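Local coordinates for protein uncharacterized ACR, COG1565 superfamily (Burkholderia thailandensis, PDB 4F3N) that probably acts as an S-adenosyl-L-methionine-dependent methyltransferase, of a family generally assigned symmetric protein-arginine methylation, though its own substrate is not established, at residues 270-274 against 313-317; 298-303 against 338-344. All blocks are in the same frame, centred on the assembly; numbering follows the deposited sequence.

Contact 1 of 2, residues 270-274 against 313-317; sequences YVTET and QGTLM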
loop_
_atom_site.group_PDB
_atom_site.type_symbol
_atom_site.label_atom_id
_atom_site.label_comp_id
_atom_site.label_asym_id
_atom_site.label_seq_id
_atom_site.Cartn_x
_atom_site.Cartn_y
_atom_site.Cartn_z
ATOM N N TYR A 270 0.507 19.278 -16.685
ATOM C CA TYR A 270 0.868 18.342 -15.610
ATOM C C TYR A 270 -0.367 17.742 -14.979
ATOM O O TYR A 270 -1.331 18.442 -14.671
ATOM C CB TYR A 270 1.660 19.104 -14.560
ATOM C CG TYR A 270 2.544 18.293 -13.673
ATOM C CD1 TYR A 270 3.910 18.267 -13.877
ATOM C CD2 TYR A 270 2.030 17.585 -12.594
ATOM C CE1 TYR A 270 4.749 17.570 -13.038
ATOM C CE2 TYR A 270 2.880 16.874 -11.761
ATOM C CZ TYR A 270 4.236 16.869 -11.994
ATOM O OH TYR A 270 5.111 16.147 -11.179
ATOM N N VAL A 271 -0.322 16.433 -14.770
ATOM C CA VAL A 271 -1.432 15.716 -14.163
ATOM C C VAL A 271 -0.818 14.809 -13.111
ATOM O O VAL A 271 0.189 14.183 -13.365
ATOM C CB VAL A 271 -2.267 14.919 -15.189
ATOM C CG1 VAL A 271 -3.435 14.194 -14.483
ATOM C CG2 VAL A 271 -2.857 15.861 -16.232
ATOM N N THR A 272 -1.386 14.801 -11.906
ATOM C CA THR A 272 -0.808 14.024 -10.819
ATOM C C THR A 272 -1.879 13.674 -9.789
ATOM O O THR A 272 -3.068 14.001 -9.950
ATOM C CB THR A 272 0.397 14.763 -10.190
ATOM O OG1 THR A 272 1.159 13.835 -9.409
ATOM C CG2 THR A 272 -0.076 16.011 -9.336
ATOM N N GLU A 273 -1.464 12.998 -8.729
ATOM C CA GLU A 273 -2.390 12.465 -7.734
ATOM C C GLU A 273 -2.181 13.165 -6.429
ATOM O O GLU A 273 -1.040 13.523 -6.097
ATOM C CB GLU A 273 -2.114 10.979 -7.467
ATOM C CG GLU A 273 -2.190 10.072 -8.656
ATOM C CD GLU A 273 -0.945 10.139 -9.513
ATOM O OE1 GLU A 273 0.150 10.361 -8.941
ATOM O OE2 GLU A 273 -1.054 9.984 -10.748
ATOM N N THR A 274 -3.282 13.371 -5.698
ATOM C CA THR A 274 -3.251 13.623 -4.280
ATOM C C THR A 274 -3.765 12.390 -3.489
ATOM O O THR A 274 -4.521 11.552 -4.009
ATOM C CB THR A 274 -4.012 14.903 -3.879
ATOM O OG1 THR A 274 -5.405 14.741 -4.139
ATOM C CG2 THR A 274 -3.489 16.113 -4.685
ATOM N N GLN A 313 2.865 13.025 -15.903
ATOM C CA GLN A 313 1.660 12.218 -16.002
ATOM C C GLN A 313 1.402 11.483 -14.684
ATOM O O GLN A 313 0.551 10.617 -14.611
ATOM C CB GLN A 313 1.752 11.247 -17.179
ATOM C CG GLN A 313 1.793 11.939 -18.556
ATOM C CD GLN A 313 2.240 11.016 -19.687
ATOM O OE1 GLN A 313 1.841 9.854 -19.749
ATOM N NE2 GLN A 313 3.068 11.538 -20.596
ATOM N N GLY A 314 2.117 11.864 -13.634
ATOM C CA GLY A 314 1.913 11.284 -12.312
ATOM C C GLY A 314 2.363 9.838 -12.263
ATOM O O GLY A 314 3.270 9.424 -13.020
ATOM N N THR A 315 1.709 9.066 -11.394
ATOM C CA THR A 315 2.084 7.676 -11.153
ATOM C C THR A 315 0.948 6.668 -11.278
ATOM O O THR A 315 1.184 5.470 -11.099
ATOM C CB THR A 315 2.707 7.503 -9.766
ATOM O OG1 THR A 315 1.682 7.624 -8.733
ATOM C CG2 THR A 315 3.835 8.518 -9.579
ATOM N N LEU A 316 -0.259 7.114 -11.635
ATOM C CA LEU A 316 -1.386 6.178 -11.705
ATOM C C LEU A 316 -1.061 5.044 -12.655
ATOM O O LEU A 316 -0.553 5.282 -13.759
ATOM C CB LEU A 316 -2.650 6.897 -12.187
ATOM C CG LEU A 316 -3.946 6.146 -11.924
ATOM C CD1 LEU A 316 -4.282 6.255 -10.433
ATOM C CD2 LEU A 316 -5.081 6.698 -12.787
ATOM N N MET A 317 -1.337 3.816 -12.236
ATOM C CA MET A 317 -1.089 2.675 -13.096
ATOM C C MET A 317 -2.125 1.613 -12.807
ATOM O O MET A 317 -2.493 1.383 -11.664
ATOM C CB MET A 317 0.316 2.124 -12.907
ATOM C CG MET A 317 0.803 1.209 -14.031
ATOM S SD MET A 317 0.795 1.882 -15.717
ATOM C CE MET A 317 1.518 3.530 -15.589
HETATM O O HOH W 1 -2.051 10.536 -13.202
#

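Contact 2 of 2, residues 298-303 against 338-344; sequences DYGFPS and TAHVEFS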
loop_
_atom_site.group_PDB
_atom_site.type_symbol
_atom_site.label_atom_id
_atom_site.label_comp_id
_atom_site.label_asym_id
_atom_site.label_seq_id
_atom_site.Cartn_x
_atom_site.Cartn_y
_atom_site.Cartn_z
ATOM N N ASP A 298 5.934 0.355 0.727
ATOM C CA ASP A 298 5.257 0.668 -0.529
ATOM C C ASP A 298 6.179 1.360 -1.494
ATOM O O ASP A 298 7.233 1.903 -1.130
ATOM C CB ASP A 298 4.022 1.541 -0.257
ATOM C CG ASP A 298 2.777 1.083 -0.959
ATOM O OD1 ASP A 298 2.853 0.638 -2.147
ATOM O OD2 ASP A 298 1.694 1.160 -0.325
ATOM N N TYR A 299 5.755 1.352 -2.746
ATOM C CA TYR A 299 6.458 2.093 -3.785
ATOM C C TYR A 299 6.050 3.555 -3.819
ATOM O O TYR A 299 4.869 3.927 -3.661
ATOM C CB TYR A 299 6.267 1.407 -5.127
ATOM C CG TYR A 299 4.841 0.959 -5.455
ATOM C CD1 TYR A 299 4.388 -0.337 -5.132
ATOM C CD2 TYR A 299 3.955 1.811 -6.087
ATOM C CE1 TYR A 299 3.113 -0.763 -5.464
ATOM C CE2 TYR A 299 2.645 1.391 -6.399
ATOM C CZ TYR A 299 2.245 0.108 -6.091
ATOM O OH TYR A 299 0.967 -0.312 -6.391
ATOM N N GLY A 300 7.040 4.401 -3.943
ATOM C CA GLY A 300 6.831 5.843 -3.954
ATOM C C GLY A 300 8.055 6.652 -3.594
ATOM O O GLY A 300 9.176 6.132 -3.657
ATOM N N PHE A 301 7.858 7.936 -3.284
ATOM C CA PHE A 301 8.974 8.871 -3.194
ATOM C C PHE A 301 8.584 10.006 -2.276
ATOM O O PHE A 301 7.399 10.266 -2.059
ATOM C CB PHE A 301 9.339 9.520 -4.579
ATOM C CG PHE A 301 9.215 8.611 -5.784
ATOM C CD1 PHE A 301 10.282 7.840 -6.184
ATOM C CD2 PHE A 301 8.065 8.607 -6.571
ATOM C CE1 PHE A 301 10.184 6.997 -7.275
ATOM C CE2 PHE A 301 7.946 7.753 -7.671
ATOM C CZ PHE A 301 9.023 6.960 -8.031
ATOM N N PRO A 302 9.560 10.711 -1.733
ATOM C CA PRO A 302 9.253 11.973 -1.073
ATOM C C PRO A 302 8.733 13.008 -2.069
ATOM O O PRO A 302 8.820 12.817 -3.262
ATOM C CB PRO A 302 10.593 12.425 -0.539
ATOM C CG PRO A 302 11.491 11.200 -0.625
ATOM C CD PRO A 302 10.998 10.430 -1.784
ATOM N N SER A 303 8.225 14.099 -1.547
ATOM C CA SER A 303 7.409 15.002 -2.358
ATOM C C SER A 303 8.190 15.622 -3.523
ATOM O O SER A 303 7.642 15.730 -4.626
ATOM C CB SER A 303 6.766 16.096 -1.511
ATOM O OG SER A 303 7.748 16.817 -0.778
ATOM N N THR A 338 -3.670 1.588 -9.012
ATOM C CA THR A 338 -2.822 1.988 -7.889
ATOM C C THR A 338 -2.163 3.311 -8.221
ATOM O O THR A 338 -2.103 3.724 -9.347
ATOM C CB THR A 338 -1.682 0.963 -7.581
ATOM O OG1 THR A 338 -0.832 0.831 -8.725
ATOM C CG2 THR A 338 -2.243 -0.395 -7.214
ATOM N N ALA A 339 -1.664 3.976 -7.204
ATOM C CA ALA A 339 -0.826 5.135 -7.394
ATOM C C ALA A 339 0.359 4.933 -6.482
ATOM O O ALA A 339 0.238 4.272 -5.480
ATOM C CB ALA A 339 -1.544 6.395 -6.979
ATOM N N HIS A 340 1.492 5.516 -6.805
ATOM C CA HIS A 340 2.637 5.474 -5.882
ATOM C C HIS A 340 2.341 6.304 -4.664
ATOM O O HIS A 340 1.418 7.123 -4.655
ATOM C CB HIS A 340 3.860 6.016 -6.576
ATOM C CG HIS A 340 4.463 5.094 -7.600
ATOM N ND1 HIS A 340 3.720 4.301 -8.460
ATOM C CD2 HIS A 340 5.791 4.865 -7.911
ATOM C CE1 HIS A 340 4.560 3.595 -9.236
ATOM N NE2 HIS A 340 5.823 3.945 -8.918
ATOM N N VAL A 341 3.091 6.090 -3.594
ATOM C CA VAL A 341 2.896 6.781 -2.373
ATOM C C VAL A 341 3.787 8.005 -2.286
ATOM O O VAL A 341 4.973 7.966 -2.667
ATOM C CB VAL A 341 3.179 5.801 -1.201
ATOM C CG1 VAL A 341 3.170 6.511 0.136
ATOM C CG2 VAL A 341 2.189 4.658 -1.263
ATOM N N GLU A 342 3.231 9.088 -1.752
ATOM C CA GLU A 342 3.980 10.337 -1.580
ATOM C C GLU A 342 4.368 10.417 -0.117
ATOM O O GLU A 342 3.543 10.720 0.756
ATOM C CB GLU A 342 3.140 11.513 -2.086
ATOM C CG GLU A 342 3.942 12.788 -2.266
ATOM C CD GLU A 342 4.073 13.544 -0.988
ATOM O OE1 GLU A 342 3.169 14.343 -0.709
ATOM O OE2 GLU A 342 5.058 13.337 -0.266
ATOM N N PHE A 343 5.621 10.042 0.171
ATOM C CA PHE A 343 6.035 9.770 1.550
ATOM C C PHE A 343 6.185 10.988 2.451
ATOM O O PHE A 343 6.140 10.830 3.677
ATOM C CB PHE A 343 7.297 8.893 1.587
ATOM C CG PHE A 343 7.022 7.453 1.327
ATOM C CD1 PHE A 343 6.536 6.644 2.328
ATOM C CD2 PHE A 343 7.215 6.908 0.089
ATOM C CE1 PHE A 343 6.261 5.324 2.088
ATOM C CE2 PHE A 343 6.981 5.587 -0.177
ATOM C CZ PHE A 343 6.486 4.765 0.848
ATOM N N SER A 344 6.348 12.191 1.891
ATOM C CA SER A 344 6.434 13.395 2.737
ATOM C C SER A 344 5.102 13.675 3.445
ATOM O O SER A 344 5.069 13.925 4.643
ATOM C CB SER A 344 6.873 14.612 1.919
ATOM O OG SER A 344 8.127 14.350 1.319
#

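Contact 1 of 2, residues 270-274 against 313-317
Strand 271-274, at the border of the antiparallel sheet, holds the loop ahead of strand 317-319 through one buried carboxylate, that of Glu-273, which receives the amides of Thr-315 and Leu-316. The Thr-315 N lies 3.0 Å from Glu-273 OE2 and meets it on the syn side, 24° out of the carboxylate plane. Leu-316 N, 3.1 Å from the same Glu-273 OE2, comes down from above the plane, 66° out of it and on the same face. A bend at chi2 (79°) folds the glutamate back so that both oxygens front the loop. Glu-273 OE1 has a weak bond from Thr-315 N at 3.2 Å and is also hydrogen-bonded to Tyr-306 OH. A water gives one hydrogen to Glu-273 OE2 at 2.7 Å and the other to Gln-313 O. Gly-314, at a positive phi, passes close by, its CA 3.6 Å from Glu-273 OE2. Several donors around one carboxylate probably favour its charged form. Beyond the loop, Thr-315 OG1 bonds His-340 N of strand 336-342, while strand 223-228 pairs with 271-274 on the antiparallel sheet.

Contact 2 of 2, residues 298-303 against 338-344
Within a few residues Tyr-299 turns the chain out of one sheet and into another, and its ring is driven edge-on into the face of His-340. Tyr-299 CD2 stands 3.4 Å from His-340 ND1, toward the rim of the imidazole; the T-shaped pair has planes at 69° and centroids 4.8 Å apart. With chi1 at 45°, Tyr-299 CG sits between its backbone N and carbonyl carbon, swinging the ring back along 338-340 until its hydroxyl reaches the side chain of Thr-338. Phe-301 approaches the imidazole differently: the planes are nearly parallel but slid apart, with Phe-301 CE2 3.6 Å from His-340 CD2. Alongside these rings the two backbones pair as a short parallel ladder. Val-341 N bonds Tyr-299 O at 2.8 Å, Val-341 O takes Phe-301 N almost straight on (C=O...N 174°), and Phe-343 N closes the series on Phe-301 O. Gly-300 CA slips past Val-341 O at 3.1 Å in a CA-H...O contact. On the side of the sheet where the Val-341 side chain lies, the Phe-343 ring turns its edge to the backbone of 300-301, and Val-341 CG1 lies over its centre. Val-341 CG2 abuts the Asp-298 carboxyl group, whose OD2 accepts from Asp-218 N. Both segments then enter helices: Glu-342 OE2 caps 343-352, accepting a weak bond from Ser-344 N and one from Ala-345 N, and Ser-303 N, at the start of 303-306, bonds Ser-344 OG at 2.9 Å, an oxygen that also bonds Leu-432 O. Tyr-299 lies about 4 Å, side chain to side chain, from Thr-113, which binds S-adenosyl-L-homocysteine in another structure of this protein. Buried backbone bonds and the aromatic cluster of Tyr-299, Phe-301 and His-340 thus probably hold Tyr-299 in place near the cofactor site.

In the fold
The two contacts have centres about 11 Å apart and interlock along the chain: 270-274, 298-303, 313-317, 338-344, so their segments alternate. They meet where the loop 313-317 runs against strand 336-342, with Met-317 O 2.9 Å from Thr-338 N in a probable hydrogen bond and Leu-316 CD1 packed on Thr-338 O. That strand belongs to a small mixed sheet which also contains 300-301 and 317-319. Contact 1 ties this sheet to the antiparallel sheet through strand 271-274; contact 2 ties it to the seven-stranded methyltransferase sheet, whose strand 293-298 leads into 300-301. The small sheet is thus a bridge between the two larger ones, and only contact 2 comes near the cofactor site, at Tyr-299.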